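Local coordinates for microcin B17-processing protein McbC (PDB 6GRH), which is needed to convert the inactive microcin B17 precursor into the active peptide, and is an FMN-binding oxidoreductase with a nitroreductase-family domain, at residues E130-R135 against T147-Y152; I87-K92 against G183-A188; E10-T15 against I194-L199. All blocks are in the same frame, centred on the assembly; numbering follows the deposited sequence. Where two conformers were deposited one is given.

The three contacts nest like brackets along the chain, and none of them cross. Residues 10-15, near the N terminus, wait longest for their partner. Next come 87-92, which open the loop of contact 2, and then 130-135, which meet 147-152 after a short connection and close contact 1, the innermost loop. Segment 183-188 closes contact 2 and leads into strand 187-194; helix 195-199 follows that strand and closes contact 3 around both other loops. Contacts 1 and 2 meet where strands 129-135 and 187-194 are neighbours in one antiparallel sheet, whereas contact 3 ties the N-terminal part of the chain to the other end of strand 187-194. The centres of contacts 2 and 3 lie about 36 Å apart.

Contact 1: E130-R135 against T147-Y152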
loop_
_atom_site.group_PDB
_atom_site.type_symbol
_atom_site.label_atom_id
_atom_site.label_comp_id
_atom_site.label_asym_id
_atom_site.label_seq_id
_atom_site.Cartn_x
_atom_site.Cartn_y
_atom_site.Cartn_z
ATOM N N GLU D 130 -23.782 3.635 9.177
ATOM C CA GLU D 130 -25.207 3.693 8.868
ATOM C C GLU D 130 -25.804 2.294 8.915
ATOM O O GLU D 130 -25.148 1.311 8.529
ATOM C CB GLU D 130 -25.405 4.293 7.487
ATOM C CG GLU D 130 -24.806 5.690 7.363
ATOM C CD GLU D 130 -25.395 6.709 8.339
ATOM O OE1 GLU D 130 -26.618 6.735 8.548
ATOM O OE2 GLU D 130 -24.619 7.523 8.894
ATOM N N VAL D 131 -27.034 2.202 9.408
ATOM C CA VAL D 131 -27.762 0.926 9.438
ATOM C C VAL D 131 -28.848 0.912 8.367
ATOM O O VAL D 131 -29.705 1.805 8.311
ATOM C CB VAL D 131 -28.482 0.680 10.786
ATOM C CG1 VAL D 131 -29.099 -0.729 10.824
ATOM C CG2 VAL D 131 -27.538 0.883 11.937
ATOM N N PHE D 132 -28.827 -0.127 7.549
ATOM C CA PHE D 132 -29.843 -0.341 6.549
ATOM C C PHE D 132 -30.627 -1.611 6.893
ATOM O O PHE D 132 -30.071 -2.569 7.427
ATOM C CB PHE D 132 -29.201 -0.450 5.177
ATOM C CG PHE D 132 -28.673 0.861 4.636
ATOM C CD1 PHE D 132 -27.415 1.309 4.982
ATOM C CD2 PHE D 132 -29.444 1.640 3.773
ATOM C CE1 PHE D 132 -26.911 2.509 4.463
ATOM C CE2 PHE D 132 -28.958 2.841 3.255
ATOM C CZ PHE D 132 -27.699 3.291 3.622
ATOM N N LEU D 133 -31.920 -1.578 6.612
ATOM C CA LEU D 133 -32.832 -2.667 6.910
ATOM C C LEU D 133 -33.221 -3.289 5.580
ATOM O O LEU D 133 -33.669 -2.572 4.683
ATOM C CB LEU D 133 -34.066 -2.136 7.615
ATOM C CG LEU D 133 -35.292 -3.060 7.720
ATOM C CD1 LEU D 133 -34.959 -4.294 8.540
ATOM C CD2 LEU D 133 -36.425 -2.269 8.343
ATOM N N CYS D 134 -33.029 -4.602 5.455
ATOM C CA CYS D 134 -33.368 -5.336 4.231
ATOM C C CYS D 134 -34.461 -6.349 4.518
ATOM O O CYS D 134 -34.277 -7.230 5.359
ATOM C CB CYS D 134 -32.118 -6.035 3.668
ATOM S SG CYS D 134 -30.879 -4.882 3.019
ATOM N N ARG D 135 -35.600 -6.223 3.826
ATOM C CA ARG D 135 -36.732 -7.136 3.993
ATOM C C ARG D 135 -36.525 -8.327 3.049
ATOM O O ARG D 135 -36.364 -8.131 1.853
ATOM C CB ARG D 135 -38.040 -6.410 3.675
ATOM C CG ARG D 135 -39.273 -7.285 3.681
ATOM C CD ARG D 135 -40.537 -6.432 3.643
ATOM N NE ARG D 135 -41.730 -7.249 3.506
ATOM C CZ ARG D 135 -42.219 -7.725 2.353
ATOM N NH1 ARG D 135 -41.627 -7.482 1.180
ATOM N NH2 ARG D 135 -43.318 -8.460 2.379
ATOM N N THR D 147 -41.239 -1.530 -1.080
ATOM C CA THR D 147 -39.934 -1.033 -0.661
ATOM C C THR D 147 -39.333 -2.066 0.277
ATOM O O THR D 147 -39.930 -2.377 1.308
ATOM C CB THR D 147 -40.072 0.320 0.040
ATOM O OG1 THR D 147 -40.646 1.240 -0.881
ATOM C CG2 THR D 147 -38.729 0.837 0.524
ATOM N N ASN D 148 -38.176 -2.610 -0.102
ATOM C CA ASN D 148 -37.533 -3.674 0.666
ATOM C C ASN D 148 -36.217 -3.316 1.292
ATOM O O ASN D 148 -35.670 -4.127 2.006
ATOM C CB ASN D 148 -37.363 -4.905 -0.200
ATOM C CG ASN D 148 -38.670 -5.577 -0.470
ATOM O OD1 ASN D 148 -39.446 -5.804 0.457
ATOM N ND2 ASN D 148 -38.947 -5.873 -1.740
ATOM N N VAL D 149 -35.704 -2.119 1.020
ATOM C CA VAL D 149 -34.527 -1.606 1.714
ATOM C C VAL D 149 -34.905 -0.266 2.310
ATOM O O VAL D 149 -35.526 0.543 1.636
ATOM C CB VAL D 149 -33.330 -1.422 0.773
ATOM C CG1 VAL D 149 -32.112 -1.017 1.561
ATOM C CG2 VAL D 149 -33.038 -2.704 0.009
ATOM N N TYR D 150 -34.514 -0.049 3.560
ATOM C CA TYR D 150 -34.757 1.193 4.272
ATOM C C TYR D 150 -33.464 1.582 4.949
ATOM O O TYR D 150 -32.596 0.736 5.153
ATOM C CB TYR D 150 -35.841 1.015 5.350
ATOM C CG TYR D 150 -37.215 0.670 4.842
ATOM C CD1 TYR D 150 -37.607 -0.664 4.649
ATOM C CD2 TYR D 150 -38.142 1.663 4.580
ATOM C CE1 TYR D 150 -38.869 -0.983 4.197
ATOM C CE2 TYR D 150 -39.414 1.349 4.114
ATOM C CZ TYR D 150 -39.772 0.031 3.929
ATOM O OH TYR D 150 -41.024 -0.260 3.456
ATOM N N HIS D 151 -33.338 2.861 5.300
ATOM C CA HIS D 151 -32.223 3.348 6.075
ATOM C C HIS D 151 -32.783 3.811 7.421
ATOM O O HIS D 151 -33.705 4.611 7.445
ATOM C CB HIS D 151 -31.570 4.464 5.277
ATOM C CG HIS D 151 -30.537 5.245 6.016
ATOM N ND1 HIS D 151 -30.472 6.616 5.949
ATOM C CD2 HIS D 151 -29.523 4.855 6.818
ATOM C CE1 HIS D 151 -29.454 7.045 6.678
ATOM N NE2 HIS D 151 -28.852 5.993 7.206
ATOM N N TYR D 152 -32.265 3.275 8.537
ATOM C CA TYR D 152 -32.716 3.688 9.857
ATOM C C TYR D 152 -32.011 4.968 10.294
ATOM O O TYR D 152 -30.787 5.024 10.268
ATOM C CB TYR D 152 -32.498 2.591 10.917
ATOM C CG TYR D 152 -33.058 2.990 12.273
ATOM C CD1 TYR D 152 -34.392 3.331 12.413
ATOM C CD2 TYR D 152 -32.250 3.058 13.403
ATOM C CE1 TYR D 152 -34.927 3.702 13.631
ATOM C CE2 TYR D 152 -32.774 3.433 14.639
ATOM C CZ TYR D 152 -34.114 3.754 14.755
ATOM O OH TYR D 152 -34.667 4.142 15.959
HETATM O O HOH W 1 -28.142 4.586 10.418
#
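L133 and Y150 show how a strand pair sets up the meetings of its side chains. As an antiparallel hydrogen-bonded pair they exchange two backbone bonds, L133 N to Y150 O at 2.8 Å and Y150 N to L133 O at 2.9 Å, while R135 N adds another to N148 O (2.8 Å). F132 with H151 and C134 with V149 are non-hydrogen-bonded pairs.

Side-chain hydrogen bonds mark both ends. H151 NE2 donates to E130 OE1 over 2.7 Å, within its own ring plane but on the anti side of a carboxylate turned 61° from that ring. The glutamate chain, bent at chi2 (-60°), doubles back to offer this oxygen. Because E160 binds ND1 as well, both imidazole nitrogens are held. At the far end the extended R135 side chain brings NH1 to a lone pair of N148 OD1 (2.8 Å), with guanidinium and amide nearly coplanar; E138 and the carbonyl of T140 take its other nitrogens.

These strands belong to the antiparallel sheet of the nitroreductase-family domain, where N148 and V149 both face A163 in a classic beta bulge.

Among the ring and apolar contacts, F132 and H151 form an offset stack, centroids 4.8 Å apart and planes at 27°; F62 of the second subunit packs on F132, and V60 of that subunit on H151. On the opposite face of the sheet from F132 and H151, L133 and Y150 lie side by side, L133 CD2 to Y150 CD1 4.2 Å; the Y150 hydroxyl bonds to N142.

Water 1 joins E130 OE1, V131 N and Y152 O, donating to both oxygens and accepting from the nitrogen.

Contact 2: I87-K92 against G183-A188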
loop_
_atom_site.group_PDB
_atom_site.type_symbol
_atom_site.label_atom_id
_atom_site.label_comp_id
_atom_site.label_asym_id
_atom_site.label_seq_id
_atom_site.Cartn_x
_atom_site.Cartn_y
_atom_site.Cartn_z
ATOM N N ILE D 87 -29.451 -20.397 12.578
ATOM C CA ILE D 87 -29.002 -20.991 11.315
ATOM C C ILE D 87 -30.161 -21.864 10.864
ATOM O O ILE D 87 -31.005 -22.235 11.698
ATOM C CB ILE D 87 -27.659 -21.770 11.492
ATOM C CG1 ILE D 87 -26.936 -22.025 10.162
ATOM C CG2 ILE D 87 -27.878 -23.084 12.239
ATOM C CD1 ILE D 87 -26.476 -20.786 9.409
ATOM N N ASN D 88 -30.213 -22.179 9.570
ATOM C CA ASN D 88 -31.365 -22.859 8.969
ATOM C C ASN D 88 -32.650 -22.083 9.326
ATOM O O ASN D 88 -33.609 -22.663 9.836
ATOM C CB ASN D 88 -31.495 -24.331 9.430
ATOM C CG ASN D 88 -30.253 -25.185 9.149
ATOM O OD1 ASN D 88 -29.350 -24.823 8.393
ATOM N ND2 ASN D 88 -30.225 -26.356 9.763
ATOM N N PHE D 89 -32.639 -20.766 9.080
ATOM C CA PHE D 89 -33.776 -19.883 9.413
ATOM C C PHE D 89 -35.025 -20.335 8.645
ATOM O O PHE D 89 -34.920 -20.845 7.528
ATOM C CB PHE D 89 -33.492 -18.412 9.066
ATOM C CG PHE D 89 -32.557 -17.716 10.002
ATOM C CD1 PHE D 89 -31.175 -17.712 9.765
ATOM C CD2 PHE D 89 -33.042 -17.010 11.101
ATOM C CE1 PHE D 89 -30.302 -17.026 10.605
ATOM C CE2 PHE D 89 -32.168 -16.331 11.946
ATOM C CZ PHE D 89 -30.798 -16.328 11.695
ATOM N N CYS D 90 -36.189 -20.148 9.252
ATOM C CA CYS D 90 -37.459 -20.550 8.656
ATOM C C CYS D 90 -38.439 -19.394 8.774
ATOM O O CYS D 90 -38.605 -18.832 9.861
ATOM C CB CYS D 90 -37.992 -21.767 9.403
ATOM S SG CYS D 90 -39.676 -22.200 8.937
ATOM N N ASP D 91 -39.089 -19.031 7.666
ATOM C CA ASP D 91 -39.953 -17.842 7.646
ATOM C C ASP D 91 -41.448 -18.168 7.568
ATOM O O ASP D 91 -42.228 -17.329 7.127
ATOM C CB ASP D 91 -39.537 -16.886 6.505
ATOM C CG ASP D 91 -39.805 -17.473 5.119
ATOM O OD1 ASP D 91 -39.916 -18.689 5.011
ATOM O OD2 ASP D 91 -39.872 -16.727 4.137
ATOM N N LYS D 92 -41.851 -19.356 8.018
ATOM C CA LYS D 92 -43.249 -19.804 7.906
ATOM C C LYS D 92 -44.257 -18.903 8.646
ATOM O O LYS D 92 -45.392 -18.738 8.197
ATOM C CB LYS D 92 -43.398 -21.253 8.409
ATOM N N GLY D 183 -30.756 -20.735 5.149
ATOM C CA GLY D 183 -32.202 -20.919 5.156
ATOM C C GLY D 183 -32.886 -19.628 4.739
ATOM O O GLY D 183 -32.408 -18.937 3.832
ATOM N N LYS D 184 -33.974 -19.282 5.426
ATOM C CA LYS D 184 -34.810 -18.160 5.052
ATOM C C LYS D 184 -35.074 -17.232 6.237
ATOM O O LYS D 184 -36.065 -17.375 6.940
ATOM C CB LYS D 184 -36.096 -18.668 4.416
ATOM C CG LYS D 184 -35.841 -19.314 3.064
ATOM C CD LYS D 184 -37.124 -19.506 2.286
ATOM C CE LYS D 184 -37.858 -20.755 2.725
ATOM N NZ LYS D 184 -37.205 -21.986 2.181
ATOM N N PRO D 185 -34.151 -16.284 6.479
ATOM C CA PRO D 185 -34.385 -15.234 7.461
ATOM C C PRO D 185 -35.501 -14.276 7.025
ATOM O O PRO D 185 -35.764 -14.135 5.834
ATOM C CB PRO D 185 -33.037 -14.514 7.560
ATOM C CG PRO D 185 -32.116 -15.174 6.601
ATOM C CD PRO D 185 -32.896 -16.106 5.744
ATOM N N HIS D 186 -36.134 -13.613 7.991
ATOM C CA HIS D 186 -37.154 -12.603 7.709
ATOM C C HIS D 186 -36.565 -11.285 7.222
ATOM O O HIS D 186 -37.122 -10.638 6.341
ATOM C CB HIS D 186 -38.020 -12.334 8.945
ATOM C CG HIS D 186 -39.039 -13.400 9.213
ATOM N ND1 HIS D 186 -38.790 -14.486 10.027
ATOM C CD2 HIS D 186 -40.311 -13.541 8.779
ATOM C CE1 HIS D 186 -39.871 -15.242 10.092
ATOM N NE2 HIS D 186 -40.806 -14.697 9.335
ATOM N N PHE D 187 -35.458 -10.867 7.822
ATOM C CA PHE D 187 -34.843 -9.613 7.454
ATOM C C PHE D 187 -33.377 -9.610 7.812
ATOM O O PHE D 187 -32.902 -10.520 8.488
ATOM C CB PHE D 187 -35.600 -8.428 8.100
ATOM C CG PHE D 187 -35.485 -8.333 9.602
ATOM C CD1 PHE D 187 -36.331 -9.045 10.429
ATOM C CD2 PHE D 187 -34.572 -7.455 10.187
ATOM C CE1 PHE D 187 -36.268 -8.918 11.826
ATOM C CE2 PHE D 187 -34.478 -7.346 11.572
ATOM C CZ PHE D 187 -35.346 -8.074 12.390
ATOM N N ALA D 188 -32.664 -8.601 7.307
ATOM C CA ALA D 188 -31.278 -8.363 7.677
ATOM C C ALA D 188 -31.048 -6.928 8.056
ATOM O O ALA D 188 -31.761 -6.047 7.619
ATOM C CB ALA D 188 -30.355 -8.738 6.535
HETATM O O HOH W 2 -36.713 -16.521 9.735
#
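F89 and P185 meet at about a right angle: the proline lies over one face of the phenyl ring, toward its rim, with P185 CB 4.1 Å from F89 CG. Closer in, F89 CB sits 3.4 Å from P185 N, so the base of the phenylalanine side chain packs on the proline nitrogen. A second flat group is met differently. D91 sends its CB over one face of the H186 imidazole in a CH-pi contact, 4.0 Å from the ring centroid and 17° off the normal. With D91 chi1 at 68°, CG lies between the backbone N and carbonyl carbon, and the carboxylate goes on to S137, which binds OD2, while H186 NE2 turns to the carbonyl of N93.

The backbones touch through a single bridge between F89 and G183, which follows helix 179-182 with positive phi. Here the segment before helix 97-108 is laid along the lead-in to strand 187-194, whose entry is a classic beta bulge, H186 and F187 both facing F262. K184 N donates to F89 O at 2.8 Å, from well above the carbonyl plane.

K184 bends at chi3 and chi4, passing its CE 3.7 Å from D91 OD1. The charged atoms stay apart: K184 NZ lies 5.1 Å from D91 OD1, so any attraction between them would be long-range. Water 2 links the two backbones, donating to K184 O (3.0 Å) and weakly to C90 O.

Contact 3: E10-T15 against I194-L199; sequences EVTHYT and IFEKAL
T12 and T15 approach E196 by different torsions that end at the same oxygen. In T12, chi1 of -159° swings OG1 opposite the backbone N; in T15, chi1 of -70° sets it opposite the carbonyl carbon instead. E196 meets them with CG beside its own backbone N and a chain extended beyond CG, which carries the carboxylate across the gap from the first turn of helix 195-199.

The result is a two-donor grip on one atom. T12 OG1 donates to E196 OE1 at 2.6 Å along the syn lone pair, its side chain running alongside the glutamate. T15 OG1 donates to the same E196 OE1, also at 2.6 Å, but its side chain crosses at about a right angle and arrives on the anti side, 31° out of the carboxylate plane. On McbD, a different protein of the complex, M1 N binds E196 OE2 and N3 ND2 binds T12 OG1. Together the two hydroxyls and M1 N of McbD should restrict rotation of this buried carboxylate and would probably favour its ionised form.

The two threonines are the corners of a type I beta turn, T12 to T15, closed by T15 N to T12 O at 3.0 Å. Water 3 donates both to T15 OG1 (2.8 Å) and to E196 O (3.1 Å), bridging the turn to the helix backbone. V11 CG1 packs against the glutamate's root, 4.1 Å from E196 CB and 3.5 Å from the carbonyl oxygen E196 O. K197 NZ hydrogen-bonds to the carbonyls of L126 and Y127.

The helix-borne E196 is a buried carboxylate shared by hydrogen bonds across a subunit interface, here where helix 195-199 and the turn of residues 12-15 of McbC meet McbD.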
loop_
_atom_site.group_PDB
_atom_site.type_symbol
_atom_site.label_atom_id
_atom_site.label_comp_id
_atom_site.label_asym_id
_atom_site.label_seq_id
_atom_site.Cartn_x
_atom_site.Cartn_y
_atom_site.Cartn_z
ATOM N N GLU D 10 -20.232 19.246 3.799
ATOM C CA GLU D 10 -19.532 19.865 4.935
ATOM C C GLU D 10 -18.347 18.999 5.369
ATOM O O GLU D 10 -17.297 19.525 5.735
ATOM C CB GLU D 10 -20.479 20.093 6.130
ATOM C CG GLU D 10 -21.648 21.030 5.857
ATOM C CD GLU D 10 -21.292 22.514 5.907
ATOM O OE1 GLU D 10 -20.103 22.865 6.120
ATOM O OE2 GLU D 10 -22.231 23.357 5.763
ATOM N N VAL D 11 -18.543 17.686 5.320
ATOM C CA VAL D 11 -17.519 16.720 5.661
ATOM C C VAL D 11 -16.365 16.755 4.669
ATOM O O VAL D 11 -15.196 16.821 5.083
ATOM C CB VAL D 11 -18.111 15.292 5.783
ATOM C CG1 VAL D 11 -17.023 14.240 5.909
ATOM C CG2 VAL D 11 -19.048 15.264 6.969
ATOM N N THR D 12 -16.671 16.746 3.369
ATOM C CA THR D 12 -15.607 16.588 2.376
ATOM C C THR D 12 -14.615 17.779 2.348
ATOM O O THR D 12 -13.476 17.628 1.935
ATOM C CB THR D 12 -16.163 16.288 0.974
ATOM O OG1 THR D 12 -15.144 15.678 0.170
ATOM C CG2 THR D 12 -16.665 17.550 0.297
ATOM N N HIS D 13 -15.063 18.945 2.800
ATOM C CA HIS D 13 -14.189 20.094 2.992
ATOM C C HIS D 13 -12.897 19.765 3.773
ATOM O O HIS D 13 -11.874 20.385 3.526
ATOM C CB HIS D 13 -14.988 21.217 3.676
ATOM C CG HIS D 13 -14.313 22.543 3.658
ATOM N ND1 HIS D 13 -13.981 23.193 2.486
ATOM C CD2 HIS D 13 -13.933 23.364 4.671
ATOM C CE1 HIS D 13 -13.398 24.345 2.782
ATOM N NE2 HIS D 13 -13.362 24.473 4.100
ATOM N N TYR D 14 -12.942 18.790 4.682
ATOM C CA TYR D 14 -11.771 18.412 5.483
ATOM C C TYR D 14 -11.068 17.145 5.037
ATOM O O TYR D 14 -10.110 16.735 5.677
ATOM C CB TYR D 14 -12.175 18.256 6.954
ATOM C CG TYR D 14 -12.689 19.546 7.546
ATOM C CD1 TYR D 14 -11.814 20.502 8.026
ATOM C CD2 TYR D 14 -14.046 19.815 7.601
ATOM C CE1 TYR D 14 -12.273 21.700 8.540
ATOM C CE2 TYR D 14 -14.522 21.015 8.106
ATOM C CZ TYR D 14 -13.624 21.946 8.590
ATOM O OH TYR D 14 -14.066 23.117 9.101
ATOM N N THR D 15 -11.518 16.519 3.946
ATOM C CA THR D 15 -10.988 15.227 3.535
ATOM C C THR D 15 -9.564 15.353 2.985
ATOM O O THR D 15 -9.263 16.247 2.194
ATOM C CB THR D 15 -11.936 14.564 2.503
ATOM O OG1 THR D 15 -13.121 14.172 3.197
ATOM C CG2 THR D 15 -11.303 13.359 1.824
ATOM N N ILE D 194 -19.434 5.134 6.006
ATOM C CA ILE D 194 -19.252 6.271 5.108
ATOM C C ILE D 194 -17.789 6.685 5.233
ATOM O O ILE D 194 -17.398 7.244 6.256
ATOM C CB ILE D 194 -20.187 7.439 5.477
ATOM C CG1 ILE D 194 -21.634 6.969 5.395
ATOM C CG2 ILE D 194 -19.929 8.635 4.544
ATOM C CD1 ILE D 194 -22.616 8.035 5.789
ATOM N N PHE D 195 -16.993 6.446 4.205
ATOM C CA PHE D 195 -15.524 6.583 4.344
ATOM C C PHE D 195 -15.107 7.953 4.824
ATOM O O PHE D 195 -14.338 8.081 5.778
ATOM C CB PHE D 195 -14.787 6.260 3.058
ATOM C CG PHE D 195 -14.866 4.807 2.667
ATOM C CD1 PHE D 195 -14.156 3.849 3.363
ATOM C CD2 PHE D 195 -15.668 4.406 1.605
ATOM C CE1 PHE D 195 -14.215 2.508 2.993
ATOM C CE2 PHE D 195 -15.733 3.062 1.230
ATOM C CZ PHE D 195 -15.003 2.117 1.936
ATOM N N GLU D 196 -15.633 8.979 4.173
ATOM C CA GLU D 196 -15.189 10.330 4.490
ATOM C C GLU D 196 -15.618 10.789 5.874
ATOM O O GLU D 196 -14.876 11.523 6.505
ATOM C CB GLU D 196 -15.604 11.311 3.389
ATOM C CG GLU D 196 -14.764 11.080 2.129
ATOM C CD GLU D 196 -14.900 12.165 1.073
ATOM O OE1 GLU D 196 -14.760 13.369 1.411
ATOM O OE2 GLU D 196 -15.084 11.802 -0.109
ATOM N N LYS D 197 -16.771 10.334 6.365
ATOM C CA LYS D 197 -17.195 10.626 7.729
ATOM C C LYS D 197 -16.302 9.913 8.751
ATOM O O LYS D 197 -16.046 10.465 9.817
ATOM C CB LYS D 197 -18.644 10.248 7.954
ATOM C CG LYS D 197 -19.186 10.812 9.257
ATOM C CD LYS D 197 -20.534 11.437 9.046
ATOM C CE LYS D 197 -21.178 11.812 10.363
ATOM N NZ LYS D 197 -22.285 10.889 10.760
ATOM N N ALA D 198 -15.827 8.708 8.426
ATOM C CA ALA D 198 -14.878 8.000 9.317
ATOM C C ALA D 198 -13.473 8.612 9.344
ATOM O O ALA D 198 -12.758 8.459 10.334
ATOM C CB ALA D 198 -14.791 6.526 8.947
ATOM N N LEU D 199 -13.065 9.283 8.270
ATOM C CA LEU D 199 -11.685 9.720 8.111
ATOM C C LEU D 199 -11.431 11.210 8.359
ATOM O O LEU D 199 -10.301 11.602 8.677
ATOM C CB LEU D 199 -11.183 9.333 6.713
ATOM C CG LEU D 199 -11.173 7.812 6.457
ATOM C CD1 LEU D 199 -10.894 7.528 4.993
ATOM C CD2 LEU D 199 -10.143 7.110 7.302
HETATM O O HOH W 3 -12.290 12.155 4.934
#